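Local coordinates for Glyoxalase/bleomycin resistance protein/dioxygenase (Albidiferax ferrireducens T118, PDB 4QB5), which is of unproven function but has the vicinal oxygen chelate fold and may act as a dioxygenase, at residues G30-E35 against D134-K139; S37-D42 against I106-T111; G46-G51 against D99-A104. All coordinates share one frame; numbering follows the deposited sequence.

From the N terminus, the chain leaves strand 24-30, enters helix 34-46 at contact 1, uses the next turns of that helix in contact 2 and unwinds from it in contact 3. The partners then follow in reverse order: residues 99-104 and 106-111 on and after helix 95-107, and finally the turn 134-139 between strands 127-133 and 139-144. The three loops are therefore concentric, contact 3 innermost and contact 1 outermost, and none cross. Contacts 2 and 3 join helix 34-46 and its exit to helix 95-107, whereas contact 1 joins the start of helix 34-46 to the hairpin of strands 127-133 and 139-144. Contacts 1 and 2 touch; the centres of contacts 1 and 3 lie about 17 Å apart.

Contact 1. Residues G30-E35 against D134-K139; sequences GVNDLE and DPDGNK
In this vicinal oxygen chelate fold, the tight turn between strands 127-133 and 139-144 places Asp136 against Val31 and Asn32, where the chain passes from strand 24-30 to helix 34-46. One carboxylate does most of the work. Asp136 OD1 accepts a hydrogen bond from Asn32 N at 2.8 Å, with an N-H...O angle of 150° and the donor lying above the carboxylate plane. Asp136 OD2 lies against the valine, 3.4 Å from Val31 CB, and also takes a hydrogen bond from a water at 2.7 Å. That water accepts from Asp33 N and donates to Asp33 O, so the two carboxylate oxygens hold successive peptide groups, one directly and one through solvent. The first torsion of Asp136 (chi1 -68°) sets CG opposite its own carbonyl carbon and sends the carboxylate across to the other segment. Asp33 itself is the N-cap of helix 34-46: its OD1 accepts from Val36 N and, weakly, from Glu35 N. In the segment 134-139, Asp134 to Gly137 form a type I turn, with Gly137 at positive phi, and Tyr41 OH hydrogen-bonds to Asp134 OD2. Asp134 OD1 accepts from Asp136 N at 2.8 Å, an Asx turn, and also from Asn138 N at 2.9 Å, the two donors arriving from opposite faces of the carboxylate plane.

Contact 2. Residues S37-D42 against I106-T111; sequences SKKFYD and IANGGT
Lys39 NZ donates a hydrogen bond of 3.0 Å to a water, which in turn donates weakly to Asn108 O. The lysine chain leaves the helix extended (chi1 178°) and bends at its last two torsions, which brings the ammonium round to the water at the surface. Beneath this bridge lies the buried ring of Phe40, which carries most of the contact on its side. Its CG stands opposite the backbone N (chi1 177°), a setting that swings the ring out to the chain leaving helix 95-107. Asn108 O meets the ring at its edge, close to the ring plane and 3.5 Å from Phe40 CD1. A little further along, Phe40 CE1 is 3.6 Å from Gly110 N, and glycine's bare alpha carbon lets the backbone come this near the ring. Asn108 CB completes the fit against Phe40 CD1 at 4.2 Å. From within the same helix, Phe40 CD2 sits over the centre of the Tyr41 ring, 3.7 Å above its plane, while Asp134 and Pro135 also touch Phe40. Asn108 is the first residue to leave helical geometry, and Gly109 follows with positive phi, turning the chain toward strand 111-120. Here a helix-to-strand turn packs against a neighbouring helix, in the paired beta-alpha-beta-beta-beta topology of the vicinal oxygen chelate fold.

Contact 3. Residues G46-G51 against D99-A104; sequences GTLGIG and DAFHAA
Thr47, Phe101 and Leu48 make up the bulk of this contact, in which the chain leaving helix 34-46 lies against one side of helix 95-107. Thr47 points toward helix 95-107 and divides its two branches between neighbouring parts of it. The methyl CG2 touches the backbone at Ala100 O (3.6 Å) and also reaches Ala104 CB at 3.9 Å, bridging residues one helical turn apart. With chi1 at 64°, the hydroxyl takes the place between backbone N and carbonyl carbon. There OG1 lies 3.5 Å from Phe101 CA and near the plane of the ring at its edge, while its hydrogen bond goes back to Leu44 O of helix 34-46. Thr47 and Leu48 are the middle residues of a type I turn, Gly46 to Gly49, that overlaps a Schellman motif: Gly49 N bonds to Gly46 O at 2.9 Å and Ile50 N to Leu45 O, with Gly49 at positive phi as the C-prime residue. The end of the Leu48 side chain comes near Phe101: Leu48 CD1 lies 3.9 Å from Phe101 CD1, an apolar contact that Phe90 of strand 87-91 extends by touching both side chains. Leu44 and Leu132 also pack on Phe101.

Contact 1. Residues G30-E35 against D134-K139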
ATOM      1  N   GLY C  30       1.180   5.329  -8.144  1.00 15.03           N
ATOM      2  CA  GLY C  30       1.508   6.072  -9.351  1.00 15.63           C
ATOM      3  C   GLY C  30       0.444   7.040  -9.761  1.00 15.21           C
ATOM      4  O   GLY C  30      -0.740   6.776  -9.635  1.00 15.89           O
ATOM      5  N   VAL C  31       0.841   8.227 -10.190  1.00 15.65           N
ATOM      6  CA  VAL C  31      -0.148   9.191 -10.682  1.00 15.30           C
ATOM      7  C   VAL C  31       0.306   9.749 -12.034  1.00 15.76           C
ATOM      8  O   VAL C  31       1.496   9.770 -12.318  1.00 16.84           O
ATOM      9  CB  VAL C  31      -0.329  10.361  -9.667  1.00 16.56           C
ATOM     10  CG1 VAL C  31      -0.729   9.830  -8.322  1.00 16.49           C
ATOM     11  CG2 VAL C  31       0.936  11.199  -9.519  1.00 16.29           C
ATOM     12  N   ASN C  32      -0.637  10.175 -12.864  1.00 17.39           N
ATOM     13  CA  ASN C  32      -0.328  10.674 -14.193  1.00 19.03           C
ATOM     14  C   ASN C  32      -0.239  12.191 -14.232  1.00 20.39           C
ATOM     15  O   ASN C  32       0.337  12.743 -15.162  1.00 17.27           O
ATOM     16  CB  ASN C  32      -1.279  10.072 -15.246  1.00 21.42           C
ATOM     17  CG  ASN C  32      -0.900   8.576 -15.616  1.00 22.54           C
ATOM     18  OD1 ASN C  32      -1.777   7.647 -15.661  1.00 26.85           O
ATOM     19  ND2 ASN C  32       0.392   8.354 -15.910  1.00 19.80           N
ATOM     20  N   ASP C  33      -0.691  12.840 -13.155  1.00 20.06           N
ATOM     21  CA  ASP C  33      -0.580  14.306 -13.028  1.00 20.24           C
ATOM     22  C   ASP C  33      -0.330  14.694 -11.597  1.00 18.98           C
ATOM     23  O   ASP C  33      -1.274  14.711 -10.746  1.00 16.50           O
ATOM     24  CB  ASP C  33      -1.866  14.953 -13.526  1.00 21.98           C
ATOM     25  CG  ASP C  33      -1.740  16.480 -13.610  1.00 25.98           C
ATOM     26  OD1 ASP C  33      -1.013  17.080 -12.761  1.00 24.64           O
ATOM     27  OD2 ASP C  33      -2.355  17.032 -14.522  1.00 28.64           O
ATOM     28  N   LEU C  34       0.940  14.951 -11.307  1.00 19.04           N
ATOM     29  CA  LEU C  34       1.351  15.172  -9.957  1.00 21.02           C
ATOM     30  C   LEU C  34       0.634  16.321  -9.216  1.00 21.84           C
ATOM     31  O   LEU C  34       0.358  16.213  -8.016  1.00 20.17           O
ATOM     32  CB  LEU C  34       2.830  15.375  -9.890  1.00 22.56           C
ATOM     33  CG  LEU C  34       3.732  14.180  -9.815  1.00 23.15           C
ATOM     34  CD1 LEU C  34       5.165  14.637 -10.060  1.00 24.00           C
ATOM     35  CD2 LEU C  34       3.655  13.441  -8.503  1.00 22.91           C
ATOM     36  N   GLU C  35       0.336  17.418  -9.925  1.00 23.69           N
ATOM     37  CA  GLU C  35      -0.211  18.591  -9.295  1.00 24.54           C
ATOM     38  C   GLU C  35      -1.672  18.383  -9.019  1.00 22.19           C
ATOM     39  O   GLU C  35      -2.154  18.764  -7.956  1.00 23.20           O
ATOM     40  CB  GLU C  35       0.052  19.870 -10.172  1.00 28.22           C
ATOM     41  CG  GLU C  35       1.521  20.214 -10.261  1.00 26.91           C
ATOM     42  CD  GLU C  35       2.190  20.424  -8.907  1.00 29.31           C
ATOM     43  OE1 GLU C  35       1.579  20.987  -7.956  1.00 35.28           O
ATOM     44  OE2 GLU C  35       3.346  20.028  -8.761  1.00 30.06           O
ATOM     45  N   ASP C 134      -9.040   7.633  -6.283  1.00 14.04           N
ATOM     46  CA  ASP C 134      -8.363   8.885  -6.534  1.00 14.76           C
ATOM     47  C   ASP C 134      -8.510   9.238  -8.050  1.00 15.36           C
ATOM     48  O   ASP C 134      -9.129   8.497  -8.828  1.00 14.76           O
ATOM     49  CB  ASP C 134      -6.928   8.875  -5.944  1.00 14.04           C
ATOM     50  CG  ASP C 134      -5.887   8.179  -6.824  1.00 14.86           C
ATOM     51  OD1 ASP C 134      -6.198   7.698  -7.949  1.00 13.57           O
ATOM     52  OD2 ASP C 134      -4.689   8.115  -6.369  1.00 15.34           O
ATOM     53  N   PRO C 135      -8.015  10.389  -8.440  1.00 16.72           N
ATOM     54  CA  PRO C 135      -8.159  10.848  -9.821  1.00 18.91           C
ATOM     55  C   PRO C 135      -7.551   9.906 -10.812  1.00 19.53           C
ATOM     56  O   PRO C 135      -7.986   9.921 -11.922  1.00 20.88           O
ATOM     57  CB  PRO C 135      -7.408  12.197  -9.836  1.00 18.65           C
ATOM     58  CG  PRO C 135      -7.553  12.687  -8.427  1.00 20.53           C
ATOM     59  CD  PRO C 135      -7.462  11.435  -7.562  1.00 19.03           C
ATOM     60  N   ASP C 136      -6.595   9.068 -10.399  1.00 18.14           N
ATOM     61  CA  ASP C 136      -5.981   8.053 -11.292  1.00 19.09           C
ATOM     62  C   ASP C 136      -6.634   6.678 -11.228  1.00 19.02           C
ATOM     63  O   ASP C 136      -6.196   5.803 -11.910  1.00 19.34           O
ATOM     64  CB  ASP C 136      -4.492   7.938 -10.970  1.00 20.46           C
ATOM     65  CG  ASP C 136      -3.731   9.202 -11.354  1.00 22.12           C
ATOM     66  OD1 ASP C 136      -3.270   9.307 -12.519  1.00 22.89           O
ATOM     67  OD2 ASP C 136      -3.652  10.127 -10.534  1.00 25.87           O
ATOM     68  N   GLY C 137      -7.691   6.494 -10.442  1.00 16.67           N
ATOM     69  CA  GLY C 137      -8.288   5.178 -10.304  1.00 16.74           C
ATOM     70  C   GLY C 137      -7.636   4.366  -9.163  1.00 16.23           C
ATOM     71  O   GLY C 137      -8.056   3.240  -8.868  1.00 18.02           O
ATOM     72  N   ASN C 138      -6.647   4.887  -8.467  1.00 15.37           N
ATOM     73  CA  ASN C 138      -6.184   4.150  -7.273  1.00 15.71           C
ATOM     74  C   ASN C 138      -7.300   4.005  -6.222  1.00 16.26           C
ATOM     75  O   ASN C 138      -7.945   4.987  -5.856  1.00 15.20           O
ATOM     76  CB  ASN C 138      -4.963   4.790  -6.599  1.00 16.79           C
ATOM     77  CG  ASN C 138      -3.761   4.918  -7.541  1.00 18.49           C
ATOM     78  OD1 ASN C 138      -3.283   6.024  -7.816  1.00 20.12           O
ATOM     79  ND2 ASN C 138      -3.268   3.799  -8.025  1.00 17.10           N
ATOM     80  N   LYS C 139      -7.514   2.775  -5.723  1.00 14.48           N
ATOM     81  CA  LYS C 139      -8.583   2.510  -4.787  1.00 16.44           C
ATOM     82  C   LYS C 139      -8.089   2.695  -3.389  1.00 15.50           C
ATOM     83  O   LYS C 139      -7.094   2.087  -3.014  1.00 15.35           O
ATOM     84  CB  LYS C 139      -9.136   1.070  -4.980  1.00 16.82           C
ATOM     85  CG  LYS C 139     -10.381   0.808  -4.176  1.00 21.33           C
ATOM     86  CD  LYS C 139     -10.964  -0.563  -4.538  1.00 26.06           C
ATOM     87  CE  LYS C 139     -12.329  -0.722  -3.941  1.00 31.14           C
ATOM     88  NZ  LYS C 139     -12.732  -2.163  -4.004  1.00 34.74           N
TER
HETATM   89  O   HOH W   1      -2.990  12.481 -11.566  1.00 19.44           O

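Contact 2. Residues S37-D42 against I106-T111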
ATOM      1  N   SER C  37      -2.911  15.415  -8.413  1.00 19.93           N
ATOM      2  CA  SER C  37      -2.958  14.451  -7.308  1.00 18.42           C
ATOM      3  C   SER C  37      -2.547  15.084  -5.981  1.00 16.51           C
ATOM      4  O   SER C  37      -3.051  14.709  -4.978  1.00 16.81           O
ATOM      5  CB  SER C  37      -2.065  13.221  -7.634  1.00 19.13           C
ATOM      6  OG  SER C  37      -2.660  12.493  -8.722  1.00 18.96           O
ATOM      7  N   LYS C  38      -1.573  15.986  -5.991  1.00 16.53           N
ATOM      8  CA  LYS C  38      -1.174  16.736  -4.817  1.00 19.32           C
ATOM      9  C   LYS C  38      -2.377  17.487  -4.214  1.00 19.16           C
ATOM     10  O   LYS C  38      -2.593  17.501  -2.999  1.00 17.63           O
ATOM     11  CB  LYS C  38      -0.077  17.725  -5.136  1.00 20.87           C
ATOM     12  CG  LYS C  38       0.375  18.465  -3.894  1.00 24.38           C
ATOM     13  CD  LYS C  38       1.337  19.559  -4.228  1.00 24.96           C
ATOM     14  CE  LYS C  38       2.008  20.044  -2.975  1.00 26.43           C
ATOM     15  NZ  LYS C  38       1.073  20.763  -2.105  1.00 24.50           N
ATOM     16  N   LYS C  39      -3.177  18.077  -5.070  1.00 20.89           N
ATOM     17  CA  LYS C  39      -4.290  18.861  -4.590  1.00 22.55           C
ATOM     18  C   LYS C  39      -5.363  17.937  -3.993  1.00 20.33           C
ATOM     19  O   LYS C  39      -5.920  18.225  -2.926  1.00 16.49           O
ATOM     20  CB  LYS C  39      -4.818  19.720  -5.709  1.00 26.63           C
ATOM     21  CG  LYS C  39      -6.032  20.531  -5.296  1.00 34.78           C
ATOM     22  CD  LYS C  39      -6.435  21.500  -6.421  1.00 41.47           C
ATOM     23  CE  LYS C  39      -7.948  21.540  -6.542  1.00 44.84           C
ATOM     24  NZ  LYS C  39      -8.463  20.151  -6.761  1.00 46.30           N
ATOM     25  N   PHE C  40      -5.642  16.826  -4.657  1.00 17.90           N
ATOM     26  CA  PHE C  40      -6.505  15.777  -4.050  1.00 16.55           C
ATOM     27  C   PHE C  40      -6.011  15.276  -2.680  1.00 14.61           C
ATOM     28  O   PHE C  40      -6.777  15.331  -1.693  1.00 14.40           O
ATOM     29  CB  PHE C  40      -6.671  14.636  -5.064  1.00 15.50           C
ATOM     30  CG  PHE C  40      -7.448  13.485  -4.560  1.00 15.49           C
ATOM     31  CD1 PHE C  40      -8.817  13.480  -4.637  1.00 14.90           C
ATOM     32  CD2 PHE C  40      -6.828  12.399  -4.028  1.00 14.15           C
ATOM     33  CE1 PHE C  40      -9.545  12.385  -4.196  1.00 15.08           C
ATOM     34  CE2 PHE C  40      -7.544  11.302  -3.585  1.00 15.52           C
ATOM     35  CZ  PHE C  40      -8.912  11.290  -3.656  1.00 16.04           C
ATOM     36  N   TYR C  41      -4.751  14.831  -2.603  1.00 14.13           N
ATOM     37  CA  TYR C  41      -4.222  14.218  -1.350  1.00 13.86           C
ATOM     38  C   TYR C  41      -4.033  15.243  -0.217  1.00 13.29           C
ATOM     39  O   TYR C  41      -4.254  14.909   0.936  1.00 12.84           O
ATOM     40  CB  TYR C  41      -2.974  13.322  -1.575  1.00 13.32           C
ATOM     41  CG  TYR C  41      -3.348  12.008  -2.181  1.00 13.52           C
ATOM     42  CD1 TYR C  41      -3.917  11.014  -1.387  1.00 14.14           C
ATOM     43  CD2 TYR C  41      -3.143  11.716  -3.555  1.00 14.22           C
ATOM     44  CE1 TYR C  41      -4.310   9.820  -1.918  1.00 14.06           C
ATOM     45  CE2 TYR C  41      -3.489  10.468  -4.080  1.00 13.10           C
ATOM     46  CZ  TYR C  41      -4.082   9.544  -3.278  1.00 13.77           C
ATOM     47  OH  TYR C  41      -4.484   8.308  -3.782  1.00 14.61           O
ATOM     48  N   ASP C  42      -3.626  16.463  -0.555  1.00 13.99           N
ATOM     49  CA  ASP C  42      -3.600  17.574   0.407  1.00 16.21           C
ATOM     50  C   ASP C  42      -4.954  17.712   1.093  1.00 14.68           C
ATOM     51  O   ASP C  42      -5.053  17.709   2.359  1.00 17.02           O
ATOM     52  CB  ASP C  42      -3.202  18.920  -0.285  1.00 16.96           C
ATOM     53  CG  ASP C  42      -1.710  19.025  -0.561  1.00 17.99           C
ATOM     54  OD1 ASP C  42      -0.902  18.060  -0.303  1.00 19.95           O
ATOM     55  OD2 ASP C  42      -1.289  20.111  -1.075  1.00 21.56           O
ATOM     56  N   ILE C 106     -14.468  13.493  -2.752  1.00 18.75           N
ATOM     57  CA  ILE C 106     -15.463  13.802  -3.761  1.00 24.16           C
ATOM     58  C   ILE C 106     -15.412  15.270  -4.178  1.00 22.94           C
ATOM     59  O   ILE C 106     -15.804  15.603  -5.276  1.00 23.89           O
ATOM     60  CB  ILE C 106     -16.886  13.485  -3.291  1.00 26.78           C
ATOM     61  CG1 ILE C 106     -17.026  11.990  -2.953  1.00 30.48           C
ATOM     62  CG2 ILE C 106     -17.877  13.886  -4.371  1.00 34.94           C
ATOM     63  CD1 ILE C 106     -16.662  11.047  -4.044  1.00 30.63           C
ATOM     64  N   ALA C 107     -15.005  16.142  -3.276  1.00 21.24           N
ATOM     65  CA  ALA C 107     -14.940  17.564  -3.617  1.00 23.67           C
ATOM     66  C   ALA C 107     -13.727  17.894  -4.485  1.00 23.53           C
ATOM     67  O   ALA C 107     -13.698  18.954  -5.103  1.00 23.84           O
ATOM     68  CB  ALA C 107     -14.918  18.418  -2.359  1.00 22.70           C
ATOM     69  N   ASN C 108     -12.732  17.005  -4.543  1.00 21.68           N
ATOM     70  CA  ASN C 108     -11.470  17.342  -5.161  1.00 21.93           C
ATOM     71  C   ASN C 108     -11.044  16.402  -6.278  1.00 20.65           C
ATOM     72  O   ASN C 108      -9.881  16.195  -6.495  1.00 24.87           O
ATOM     73  CB  ASN C 108     -10.373  17.316  -4.085  1.00 22.79           C
ATOM     74  CG  ASN C 108     -10.461  18.468  -3.174  1.00 23.80           C
ATOM     75  OD1 ASN C 108     -11.153  18.451  -2.135  1.00 22.45           O
ATOM     76  ND2 ASN C 108      -9.874  19.520  -3.601  1.00 24.64           N
ATOM     77  N   GLY C 109     -11.937  15.725  -6.901  1.00 23.15           N
ATOM     78  CA  GLY C 109     -11.540  14.974  -8.082  1.00 27.85           C
ATOM     79  C   GLY C 109     -11.636  13.486  -7.980  1.00 26.63           C
ATOM     80  O   GLY C 109     -11.389  12.815  -8.949  1.00 29.20           O
ATOM     81  N   GLY C 110     -11.985  12.965  -6.815  1.00 22.77           N
ATOM     82  CA  GLY C 110     -12.097  11.536  -6.659  1.00 22.04           C
ATOM     83  C   GLY C 110     -13.488  11.083  -6.929  1.00 20.48           C
ATOM     84  O   GLY C 110     -14.357  11.884  -7.118  1.00 19.25           O
ATOM     85  N   THR C 111     -13.708   9.789  -6.977  1.00 21.53           N
ATOM     86  CA  THR C 111     -15.039   9.263  -7.218  1.00 22.95           C
ATOM     87  C   THR C 111     -15.340   8.231  -6.111  1.00 23.85           C
ATOM     88  O   THR C 111     -14.435   7.634  -5.510  1.00 21.88           O
ATOM     89  CB  THR C 111     -15.106   8.607  -8.572  1.00 25.60           C
ATOM     90  OG1 THR C 111     -14.090   7.635  -8.622  1.00 25.45           O
ATOM     91  CG2 THR C 111     -14.867   9.626  -9.714  1.00 25.70           C
TER
HETATM   92  O   HOH W   2      -7.074  17.657  -7.775  1.00 28.08           O

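Contact 3. Residues G46-G51 against D99-A104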
ATOM      1  N   GLY C  46      -5.346  15.862   4.637  1.00 13.19           N
ATOM      2  CA  GLY C  46      -5.493  16.957   5.624  1.00 13.87           C
ATOM      3  C   GLY C  46      -6.617  16.645   6.631  1.00 14.54           C
ATOM      4  O   GLY C  46      -6.545  17.044   7.794  1.00 15.56           O
ATOM      5  N   THR C  47      -7.661  15.947   6.204  1.00 14.61           N
ATOM      6  CA  THR C  47      -8.781  15.674   7.103  1.00 15.01           C
ATOM      7  C   THR C  47      -8.341  14.714   8.223  1.00 15.30           C
ATOM      8  O   THR C  47      -8.983  14.657   9.279  1.00 14.20           O
ATOM      9  CB  THR C  47      -9.991  15.001   6.438  1.00 15.48           C
ATOM     10  OG1 THR C  47      -9.607  13.679   5.950  1.00 15.90           O
ATOM     11  CG2 THR C  47     -10.589  15.851   5.355  1.00 15.90           C
ATOM     12  N   LEU C  48      -7.277  13.959   7.972  1.00 16.18           N
ATOM     13  CA  LEU C  48      -6.689  13.060   8.974  1.00 16.59           C
ATOM     14  C   LEU C  48      -5.507  13.683   9.642  1.00 16.50           C
ATOM     15  O   LEU C  48      -4.794  13.030  10.407  1.00 16.82           O
ATOM     16  CB  LEU C  48      -6.249  11.732   8.303  1.00 16.22           C
ATOM     17  CG  LEU C  48      -7.297  11.046   7.467  1.00 16.27           C
ATOM     18  CD1 LEU C  48      -6.868   9.722   6.887  1.00 16.23           C
ATOM     19  CD2 LEU C  48      -8.541  10.814   8.274  1.00 18.26           C
ATOM     20  N   GLY C  49      -5.289  14.964   9.402  1.00 18.48           N
ATOM     21  CA  GLY C  49      -4.214  15.686  10.074  1.00 19.69           C
ATOM     22  C   GLY C  49      -2.816  15.451   9.468  1.00 21.34           C
ATOM     23  O   GLY C  49      -1.804  15.738  10.088  1.00 23.12           O
ATOM     24  N   ILE C  50      -2.763  14.981   8.240  1.00 20.52           N
ATOM     25  CA  ILE C  50      -1.537  14.702   7.526  1.00 21.99           C
ATOM     26  C   ILE C  50      -1.287  15.889   6.590  1.00 26.00           C
ATOM     27  O   ILE C  50      -2.177  16.161   5.741  1.00 23.82           O
ATOM     28  CB  ILE C  50      -1.687  13.367   6.804  1.00 23.45           C
ATOM     29  CG1 ILE C  50      -1.753  12.275   7.860  1.00 25.56           C
ATOM     30  CG2 ILE C  50      -0.545  13.070   5.823  1.00 24.48           C
ATOM     31  CD1 ILE C  50      -2.193  10.954   7.301  1.00 31.25           C
ATOM     32  N   GLY C  51      -0.124  16.593   6.834  1.00 28.49           N
ATOM     33  CA  GLY C  51       0.270  18.039   6.412  1.00 21.22           C
ATOM     34  C   GLY C  51       0.461  17.885   4.947  1.00 25.73           C
ATOM     35  O   GLY C  51       0.414  16.698   4.461  1.00 27.70           O
ATOM     36  N   ASP C  99     -15.876  10.105   7.223  1.00 14.79           N
ATOM     37  CA  ASP C  99     -16.821  10.794   6.354  1.00 15.41           C
ATOM     38  C   ASP C  99     -16.203  12.101   5.804  1.00 13.45           C
ATOM     39  O   ASP C  99     -16.526  12.483   4.723  1.00 13.60           O
ATOM     40  CB  ASP C  99     -18.090  11.170   7.075  1.00 16.01           C
ATOM     41  CG  ASP C  99     -19.011   9.962   7.312  1.00 19.10           C
ATOM     42  OD1 ASP C  99     -18.812   8.849   6.770  1.00 17.51           O
ATOM     43  OD2 ASP C  99     -19.909  10.172   8.095  1.00 19.11           O
ATOM     44  N   ALA C 100     -15.437  12.811   6.605  1.00 12.36           N
ATOM     45  CA  ALA C 100     -14.742  14.070   6.125  1.00 12.69           C
ATOM     46  C   ALA C 100     -13.744  13.790   5.009  1.00 13.05           C
ATOM     47  O   ALA C 100     -13.633  14.508   4.028  1.00 13.01           O
ATOM     48  CB  ALA C 100     -13.994  14.643   7.320  1.00 13.78           C
ATOM     49  N   PHE C 101     -13.019  12.684   5.153  1.00 13.43           N
ATOM     50  CA  PHE C 101     -12.160  12.146   4.086  1.00 14.50           C
ATOM     51  C   PHE C 101     -12.911  11.893   2.788  1.00 14.02           C
ATOM     52  O   PHE C 101     -12.499  12.343   1.733  1.00 13.72           O
ATOM     53  CB  PHE C 101     -11.611  10.818   4.658  1.00 15.56           C
ATOM     54  CG  PHE C 101     -10.786   9.976   3.747  1.00 14.59           C
ATOM     55  CD1 PHE C 101      -9.401   9.960   3.911  1.00 15.27           C
ATOM     56  CD2 PHE C 101     -11.371   9.006   2.950  1.00 15.12           C
ATOM     57  CE1 PHE C 101      -8.610   9.074   3.186  1.00 16.70           C
ATOM     58  CE2 PHE C 101     -10.582   8.108   2.207  1.00 15.28           C
ATOM     59  CZ  PHE C 101      -9.202   8.138   2.341  1.00 15.00           C
ATOM     60  N   HIS C 102     -14.011  11.164   2.898  1.00 14.29           N
ATOM     61  CA  HIS C 102     -14.835  10.835   1.776  1.00 16.42           C
ATOM     62  C   HIS C 102     -15.334  12.112   1.099  1.00 17.21           C
ATOM     63  O   HIS C 102     -15.228  12.250  -0.112  1.00 18.76           O
ATOM     64  CB  HIS C 102     -15.993   9.910   2.174  1.00 16.98           C
ATOM     65  CG  HIS C 102     -16.813   9.459   1.015  1.00 19.19           C
ATOM     66  ND1 HIS C 102     -16.594   8.265   0.354  1.00 21.24           N
ATOM     67  CD2 HIS C 102     -17.858  10.036   0.396  1.00 18.46           C
ATOM     68  CE1 HIS C 102     -17.450   8.143  -0.636  1.00 17.67           C
ATOM     69  NE2 HIS C 102     -18.235   9.203  -0.627  1.00 22.06           N
ATOM     70  N   ALA C 103     -15.850  13.052   1.892  1.00 17.43           N
ATOM     71  CA  ALA C 103     -16.306  14.316   1.344  1.00 16.63           C
ATOM     72  C   ALA C 103     -15.177  15.096   0.647  1.00 16.55           C
ATOM     73  O   ALA C 103     -15.390  15.665  -0.417  1.00 17.58           O
ATOM     74  CB  ALA C 103     -16.975  15.184   2.454  1.00 16.95           C
ATOM     75  N   ALA C 104     -14.011  15.189   1.263  1.00 15.87           N
ATOM     76  CA  ALA C 104     -12.948  15.911   0.667  1.00 17.31           C
ATOM     77  C   ALA C 104     -12.558  15.248  -0.659  1.00 16.74           C
ATOM     78  O   ALA C 104     -12.304  15.926  -1.673  1.00 17.75           O
ATOM     79  CB  ALA C 104     -11.766  15.951   1.598  1.00 18.28           C
TER